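Local atomic coordinates of 6-phosphogluconolactonase (Leishmania braziliensis, PDB entry 3CSS), a protein that probably hydrolyses 6-phosphogluconolactone to 6-phosphogluconate, the second step in the oxidative stage of the pentose phosphate pathway. Residues V159-G164 / K213-L218. Sequence-based numbering, arbitrary orientation.
Sequences VLLGFG and KHVVVL
Val217 sets its CG1 methyl squarely over one face of the Phe163 ring, 3.7 Å from the ring centroid and 6° off the normal, a CH-pi contact in which all six ring carbons lie almost equally far from the methyl. With CG anti to its carbonyl carbon (chi1 -74°), Phe163 brings its ring back beneath Val217, where Val227, Val228 and Val231 of helix 225-232 also pack on it. On the same face of the sheet, Leu161 crosses Val215 at a slant, its CD1 pressing on Val215 CG1 at 3.5 Å; with chi1 at 176° Val215 CG1 lies opposite the backbone N, on the side where the leucine branch arrives. The other face carries Leu160 and Val216 as neighbours aligned in one direction, Leu160 CD2 lying 4.0 Å from Val216 CB. Four backbone hydrogen bonds join the strands in parallel register: Val159 N to His214 O (2.9 Å), Val216 N to Val159 O, Leu161 N to Val216 O and Leu218 N to Leu161 O. Past the last of them a water takes over, accepting from Phe163 N and donating to Leu218 O at 2.7 Å. Strands 158-162 and 214-219 are neighbours in the middle of the mixed sheet, flanked by strands 39-43 and 252-257, with helix 50-59 packing on Leu160: the parallel core of the Rossmann-like alpha/beta fold of the glucosamine-6-phosphate isomerase/6-phosphogluconolactonase family.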
loop_
_atom_site.group_PDB
_atom_site.type_symbol
_atom_site.label_atom_id
_atom_site.label_comp_id
_atom_site.label_asym_id
_atom_site.label_seq_id
_atom_site.Cartn_x
_atom_site.Cartn_y
_atom_site.Cartn_z
ATOM N N VAL A 159 0.298 -5.765 3.803
ATOM C CA VAL A 159 0.153 -4.498 3.089
ATOM C C VAL A 159 1.370 -3.632 3.383
ATOM O O VAL A 159 1.605 -3.240 4.531
ATOM C CB VAL A 159 -1.158 -3.726 3.448
ATOM C CG1 VAL A 159 -1.224 -2.396 2.662
ATOM C CG2 VAL A 159 -2.416 -4.594 3.210
ATOM N N LEU A 160 2.137 -3.323 2.345
ATOM C CA LEU A 160 3.217 -2.388 2.465
ATOM C C LEU A 160 2.646 -0.990 2.233
ATOM O O LEU A 160 1.821 -0.809 1.325
ATOM C CB LEU A 160 4.283 -2.667 1.416
ATOM C CG LEU A 160 4.993 -4.011 1.510
ATOM C CD1 LEU A 160 5.938 -4.141 0.305
ATOM C CD2 LEU A 160 5.762 -4.079 2.818
ATOM N N LEU A 161 3.109 -0.014 3.018
ATOM C CA LEU A 161 2.629 1.356 2.930
ATOM C C LEU A 161 3.774 2.337 3.102
ATOM O O LEU A 161 4.832 1.994 3.614
ATOM C CB LEU A 161 1.569 1.637 4.017
ATOM C CG LEU A 161 0.236 0.901 3.962
ATOM C CD1 LEU A 161 -0.525 1.285 5.228
ATOM C CD2 LEU A 161 -0.547 1.259 2.702
ATOM N N GLY A 162 3.553 3.557 2.631
ATOM C CA GLY A 162 4.369 4.684 2.988
ATOM C C GLY A 162 3.553 5.795 3.593
ATOM O O GLY A 162 2.326 5.712 3.652
ATOM N N PHE A 163 4.234 6.854 4.002
ATOM C CA PHE A 163 3.575 8.078 4.450
ATOM C C PHE A 163 4.028 9.218 3.563
ATOM O O PHE A 163 5.224 9.349 3.286
ATOM C CB PHE A 163 3.974 8.452 5.882
ATOM C CG PHE A 163 3.359 7.608 6.979
ATOM C CD1 PHE A 163 2.090 7.038 6.869
ATOM C CD2 PHE A 163 4.042 7.454 8.158
ATOM C CE1 PHE A 163 1.566 6.314 7.948
ATOM C CE2 PHE A 163 3.532 6.755 9.216
ATOM C CZ PHE A 163 2.290 6.197 9.118
ATOM N N GLY A 164 3.087 10.056 3.165
ATOM C CA GLY A 164 3.422 11.356 2.612
ATOM C C GLY A 164 3.570 12.399 3.689
ATOM O O GLY A 164 3.026 12.269 4.796
ATOM N N LYS A 213 -3.742 -8.899 7.556
ATOM C CA LYS A 213 -3.052 -9.574 8.658
ATOM C C LYS A 213 -1.873 -8.803 9.240
ATOM O O LYS A 213 -1.688 -8.764 10.460
ATOM C CB LYS A 213 -2.610 -10.980 8.217
ATOM C CG LYS A 213 -3.754 -11.861 7.750
ATOM C CD LYS A 213 -4.831 -12.029 8.803
ATOM C CE LYS A 213 -5.801 -13.138 8.428
ATOM N NZ LYS A 213 -6.854 -13.322 9.466
ATOM N N HIS A 214 -1.097 -8.180 8.360
ATOM C CA HIS A 214 0.091 -7.404 8.728
ATOM C C HIS A 214 0.165 -6.146 7.843
ATOM O O HIS A 214 -0.019 -6.214 6.608
ATOM C CB HIS A 214 1.360 -8.234 8.548
ATOM C CG HIS A 214 1.296 -9.591 9.180
ATOM N ND1 HIS A 214 1.449 -9.780 10.539
ATOM C CD2 HIS A 214 1.097 -10.819 8.645
ATOM C CE1 HIS A 214 1.319 -11.070 10.817
ATOM N NE2 HIS A 214 1.126 -11.725 9.683
ATOM N N VAL A 215 0.439 -5.016 8.470
ATOM C CA VAL A 215 0.631 -3.757 7.751
ATOM C C VAL A 215 2.032 -3.268 8.107
ATOM O O VAL A 215 2.397 -3.232 9.270
ATOM C CB VAL A 215 -0.433 -2.707 8.154
ATOM C CG1 VAL A 215 -0.166 -1.383 7.480
ATOM C CG2 VAL A 215 -1.851 -3.216 7.833
ATOM N N VAL A 216 2.813 -2.922 7.092
ATOM C CA VAL A 216 4.201 -2.482 7.293
ATOM C C VAL A 216 4.385 -1.141 6.567
ATOM O O VAL A 216 4.298 -1.059 5.343
ATOM C CB VAL A 216 5.221 -3.510 6.761
ATOM C CG1 VAL A 216 6.693 -2.994 6.965
ATOM C CG2 VAL A 216 4.980 -4.892 7.403
ATOM N N VAL A 217 4.638 -0.100 7.348
ATOM C CA VAL A 217 4.858 1.238 6.815
ATOM C C VAL A 217 6.353 1.498 6.787
ATOM O O VAL A 217 7.052 1.267 7.788
ATOM C CB VAL A 217 4.203 2.323 7.727
ATOM C CG1 VAL A 217 4.384 3.729 7.108
ATOM C CG2 VAL A 217 2.704 2.008 8.048
ATOM N N LEU A 218 6.845 1.985 5.652
ATOM C CA LEU A 218 8.222 2.475 5.512
ATOM C C LEU A 218 8.162 3.969 5.272
ATOM O O LEU A 218 7.563 4.400 4.271
ATOM C CB LEU A 218 8.905 1.821 4.306
ATOM C CG LEU A 218 9.265 0.321 4.356
ATOM C CD1 LEU A 218 8.085 -0.521 4.150
ATOM C CD2 LEU A 218 10.292 0.016 3.260
HETATM O O HOH W 1 7.002 6.718 2.915
#